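Local coordinates for ferric iron-binding periplasmic protein (Pseudomonas aeruginosa, PDB 6J2S) that binds ferric iron in the periplasm, probably for delivery to an ABC transporter, and can bind gallium, probably at the same site, at residues 99-104 against 193-198. Residues are numbered along the deposited sequence; the frame is centred on the assembly and turned at random.
Sequences TARTRV and NNYYWY. With GA (gallium (III) ion), chain D; PO4 (phosphate ion), chain C.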
ATOM      1  N   THR A  99      -8.203   2.589  -1.611  1.00 15.17           N
ATOM      2  CA  THR A  99      -8.392   1.351  -0.875  1.00 15.97           C
ATOM      3  C   THR A  99      -7.370   1.306   0.258  1.00 17.45           C
ATOM      4  O   THR A  99      -6.400   2.067   0.282  1.00 16.83           O
ATOM      5  CB  THR A  99      -8.247   0.100  -1.764  1.00 17.82           C
ATOM      6  OG1 THR A  99      -6.947   0.073  -2.375  1.00 20.40           O
ATOM      7  CG2 THR A  99      -9.330   0.026  -2.835  1.00 15.79           C
ATOM      8  N   ALA A 100      -7.594   0.413   1.208  1.00 14.75           N
ATOM      9  CA  ALA A 100      -6.631   0.158   2.267  1.00 15.73           C
ATOM     10  C   ALA A 100      -6.133  -1.283   2.158  1.00 16.42           C
ATOM     11  O   ALA A 100      -6.879  -2.178   1.757  1.00 14.52           O
ATOM     12  CB  ALA A 100      -7.258   0.425   3.651  1.00 15.07           C
ATOM     13  N   ARG A 101      -4.859  -1.495   2.473  1.00 13.57           N
ATOM     14  CA  ARG A 101      -4.287  -2.827   2.578  1.00 13.59           C
ATOM     15  C   ARG A 101      -3.727  -2.969   3.984  1.00 15.60           C
ATOM     16  O   ARG A 101      -3.655  -2.001   4.741  1.00 15.19           O
ATOM     17  CB  ARG A 101      -3.192  -3.065   1.520  1.00 14.92           C
ATOM     18  CG  ARG A 101      -2.085  -1.997   1.508  1.00 13.41           C
ATOM     19  CD  ARG A 101      -2.381  -0.821   0.561  1.00 16.22           C
ATOM     20  NE  ARG A 101      -2.482  -1.238  -0.835  1.00 16.59           N
ATOM     21  CZ  ARG A 101      -1.452  -1.610  -1.594  1.00 12.29           C
ATOM     22  NH1 ARG A 101      -0.213  -1.631  -1.114  1.00 14.59           N
ATOM     23  NH2 ARG A 101      -1.666  -1.987  -2.840  1.00 17.94           N
ATOM     24  N   THR A 102      -3.342  -4.185   4.350  1.00 16.63           N
ATOM     25  CA  THR A 102      -2.877  -4.394   5.712  1.00 18.07           C
ATOM     26  C   THR A 102      -1.656  -5.303   5.713  1.00 13.90           C
ATOM     27  O   THR A 102      -1.487  -6.161   4.841  1.00 14.25           O
ATOM     28  CB  THR A 102      -3.995  -4.967   6.623  1.00 19.06           C
ATOM     29  OG1 THR A 102      -3.523  -5.057   7.980  1.00 20.69           O
ATOM     30  CG2 THR A 102      -4.407  -6.342   6.162  1.00 20.58           C
ATOM     31  N   ARG A 103      -0.791  -5.076   6.694  1.00 15.06           N
ATOM     32  CA  ARG A 103       0.368  -5.931   6.878  1.00 13.58           C
ATOM     33  C   ARG A 103      -0.068  -7.271   7.446  1.00 11.70           C
ATOM     34  O   ARG A 103      -0.994  -7.340   8.254  1.00 15.25           O
ATOM     35  CB  ARG A 103       1.366  -5.259   7.818  1.00 11.65           C
ATOM     36  CG  ARG A 103       1.827  -3.914   7.272  1.00 13.52           C
ATOM     37  CD  ARG A 103       2.582  -4.155   5.984  1.00 13.31           C
ATOM     38  NE  ARG A 103       3.868  -4.797   6.250  1.00 14.24           N
ATOM     39  CZ  ARG A 103       4.747  -5.133   5.311  1.00 16.28           C
ATOM     40  NH1 ARG A 103       4.479  -4.895   4.027  1.00 15.67           N
ATOM     41  NH2 ARG A 103       5.912  -5.688   5.663  1.00 14.97           N
ATOM     42  N   VAL A 104       0.593  -8.340   7.003  1.00 14.03           N
ATOM     43  CA  VAL A 104       0.316  -9.694   7.473  1.00 12.81           C
ATOM     44  C   VAL A 104       1.623 -10.471   7.580  1.00 14.90           C
ATOM     45  O   VAL A 104       2.679 -10.067   7.079  1.00 14.72           O
ATOM     46  CB  VAL A 104      -0.653 -10.459   6.540  1.00 14.80           C
ATOM     47  CG1 VAL A 104      -1.990  -9.772   6.437  1.00 15.81           C
ATOM     48  CG2 VAL A 104      -0.026 -10.612   5.152  1.00 15.36           C
ATOM     49  N   ASN A 193       2.040  -7.685   2.307  1.00 16.31           N
ATOM     50  CA  ASN A 193       0.673  -7.186   2.390  1.00 15.49           C
ATOM     51  C   ASN A 193      -0.329  -8.311   2.105  1.00 14.97           C
ATOM     52  O   ASN A 193      -0.007  -9.327   1.481  1.00 15.39           O
ATOM     53  CB  ASN A 193       0.466  -6.028   1.410  1.00 14.71           C
ATOM     54  CG  ASN A 193       1.461  -4.899   1.616  1.00 15.68           C
ATOM     55  OD1 ASN A 193       1.903  -4.635   2.737  1.00 16.12           O
ATOM     56  ND2 ASN A 193       1.808  -4.209   0.527  1.00 14.71           N
ATOM     57  N   ASN A 194      -1.567  -8.105   2.564  1.00 13.88           N
ATOM     58  CA  ASN A 194      -2.547  -9.190   2.561  1.00 16.83           C
ATOM     59  C   ASN A 194      -2.972  -9.599   1.158  1.00 16.52           C
ATOM     60  O   ASN A 194      -3.255 -10.776   0.922  1.00 17.88           O
ATOM     61  CB  ASN A 194      -3.776  -8.780   3.366  1.00 15.59           C
ATOM     62  CG  ASN A 194      -4.562  -7.661   2.693  1.00 17.77           C
ATOM     63  OD1 ASN A 194      -4.061  -6.527   2.519  1.00 16.24           O
ATOM     64  ND2 ASN A 194      -5.783  -7.986   2.262  1.00 17.65           N
ATOM     65  N   TYR A 195      -3.057  -8.650   0.220  1.00 16.81           N
ATOM     66  CA  TYR A 195      -3.695  -8.949  -1.056  1.00 14.41           C
ATOM     67  C   TYR A 195      -2.874  -9.914  -1.902  1.00 17.74           C
ATOM     68  O   TYR A 195      -3.425 -10.529  -2.821  1.00 18.63           O
ATOM     69  CB  TYR A 195      -3.973  -7.640  -1.825  1.00 12.71           C
ATOM     70  CG  TYR A 195      -2.765  -6.749  -1.993  1.00 16.70           C
ATOM     71  CD1 TYR A 195      -2.498  -5.723  -1.085  1.00 15.61           C
ATOM     72  CD2 TYR A 195      -1.886  -6.930  -3.063  1.00 13.62           C
ATOM     73  CE1 TYR A 195      -1.377  -4.894  -1.246  1.00 14.57           C
ATOM     74  CE2 TYR A 195      -0.763  -6.115  -3.233  1.00 13.37           C
ATOM     75  CZ  TYR A 195      -0.513  -5.109  -2.319  1.00 12.79           C
ATOM     76  OH  TYR A 195       0.590  -4.318  -2.474  1.00 13.64           O
ATOM     77  N   TYR A 196      -1.576 -10.070  -1.620  1.00 13.89           N
ATOM     78  CA  TYR A 196      -0.766 -10.980  -2.426  1.00 17.03           C
ATOM     79  C   TYR A 196      -1.189 -12.425  -2.240  1.00 19.23           C
ATOM     80  O   TYR A 196      -1.094 -13.229  -3.181  1.00 16.93           O
ATOM     81  CB  TYR A 196       0.703 -10.841  -2.079  1.00 14.53           C
ATOM     82  CG  TYR A 196       1.288  -9.517  -2.491  1.00 12.85           C
ATOM     83  CD1 TYR A 196       1.400  -8.488  -1.572  1.00 16.25           C
ATOM     84  CD2 TYR A 196       1.734  -9.302  -3.793  1.00 14.12           C
ATOM     85  CE1 TYR A 196       1.922  -7.273  -1.920  1.00 14.78           C
ATOM     86  CE2 TYR A 196       2.275  -8.080  -4.159  1.00 14.53           C
ATOM     87  CZ  TYR A 196       2.360  -7.068  -3.214  1.00 17.04           C
ATOM     88  OH  TYR A 196       2.908  -5.861  -3.550  1.00 18.59           O
ATOM     89  N   TRP A 197      -1.648 -12.766  -1.037  1.00 17.11           N
ATOM     90  CA  TRP A 197      -2.081 -14.132  -0.760  1.00 18.56           C
ATOM     91  C   TRP A 197      -3.380 -14.453  -1.488  1.00 22.18           C
ATOM     92  O   TRP A 197      -3.559 -15.570  -1.995  1.00 21.13           O
ATOM     93  CB  TRP A 197      -2.242 -14.318   0.750  1.00 18.55           C
ATOM     94  CG  TRP A 197      -2.498 -15.717   1.163  1.00 20.15           C
ATOM     95  CD1 TRP A 197      -1.570 -16.697   1.350  1.00 21.37           C
ATOM     96  CD2 TRP A 197      -3.770 -16.304   1.469  1.00 23.90           C
ATOM     97  NE1 TRP A 197      -2.184 -17.856   1.744  1.00 20.81           N
ATOM     98  CE2 TRP A 197      -3.535 -17.645   1.818  1.00 22.85           C
ATOM     99  CE3 TRP A 197      -5.084 -15.828   1.468  1.00 26.10           C
ATOM    100  CZ2 TRP A 197      -4.563 -18.516   2.178  1.00 25.28           C
ATOM    101  CZ3 TRP A 197      -6.104 -16.699   1.817  1.00 31.24           C
ATOM    102  CH2 TRP A 197      -5.836 -18.027   2.166  1.00 29.04           C
ATOM    103  N   TYR A 198      -4.299 -13.487  -1.553  1.00 20.15           N
ATOM    104  CA  TYR A 198      -5.548 -13.727  -2.261  1.00 22.50           C
ATOM    105  C   TYR A 198      -5.320 -13.830  -3.758  1.00 22.90           C
ATOM    106  O   TYR A 198      -6.037 -14.566  -4.440  1.00 27.12           O
ATOM    107  CB  TYR A 198      -6.564 -12.634  -1.916  1.00 19.80           C
ATOM    108  CG  TYR A 198      -6.940 -12.701  -0.464  1.00 21.32           C
ATOM    109  CD1 TYR A 198      -7.985 -13.502  -0.045  1.00 24.84           C
ATOM    110  CD2 TYR A 198      -6.196 -12.022   0.505  1.00 19.61           C
ATOM    111  CE1 TYR A 198      -8.305 -13.604   1.290  1.00 23.08           C
ATOM    112  CE2 TYR A 198      -6.506 -12.123   1.844  1.00 21.67           C
ATOM    113  CZ  TYR A 198      -7.573 -12.923   2.225  1.00 24.26           C
ATOM    114  OH  TYR A 198      -7.918 -13.035   3.551  1.00 35.67           O
TER
HETATM  115 GA    GA D 402       2.087  -4.118  -3.577  1.00 16.50          GA
HETATM  116  P   PO4 C 401       4.215  -2.509  -1.679  1.00 20.66           P
HETATM  117  O1  PO4 C 401       3.839  -1.041  -1.710  1.00 18.47           O
HETATM  118  O2  PO4 C 401       4.601  -2.870  -0.288  1.00 19.72           O
HETATM  119  O3  PO4 C 401       3.051  -3.348  -2.111  1.00 15.93           O
HETATM  120  O4  PO4 C 401       5.365  -2.771  -2.637  1.00 17.60           O
HETATM  121  O   HOH W   1       3.759  -3.576  -4.611  1.00 16.09           O
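With chi1 at 53° in both Arg-101 and Tyr-195, CG of each lies between the backbone N and the carbonyl carbon, and further bends at chi2 and chi3 fold the arginine back until its guanidinium lies against the phenol. Tyr-195 CE1 sits over the centre of one guanidinium face, 3.3 Å from Arg-101 CZ, with the two planes 46° apart. Glu-262 and Glu-60 take salt bridges from the same arginine, and Glu-59 a hydrogen bond.

Asn-193 splits its amide: OD1 accepts from Arg-103 NH1 at 2.9 Å, the donor standing above the carbonyl plane, while ND2 gives to Tyr-195 OH (3.2 Å, nearly in the amide plane) and to phosphate O2. In this periplasmic solute-binding fold of the ferric-binding-protein type, strand 189-193 runs antiparallel to the long strand 96-107, then leads into helix 195-204, which carries Tyr-195 and Tyr-196. Tyr-195 OH and Tyr-196 OH each bind the gallium ion at 1.9 Å, alongside phosphate O3, a water, His-11 and Glu-59. Asn-194 N donates a hydrogen bond to Thr-102 O at 3.0 Å, and Asn-194 OD1 accepts from Thr-102 N (3.1 Å, 162°). Val-104 CG1 packs against Asn-194 CB.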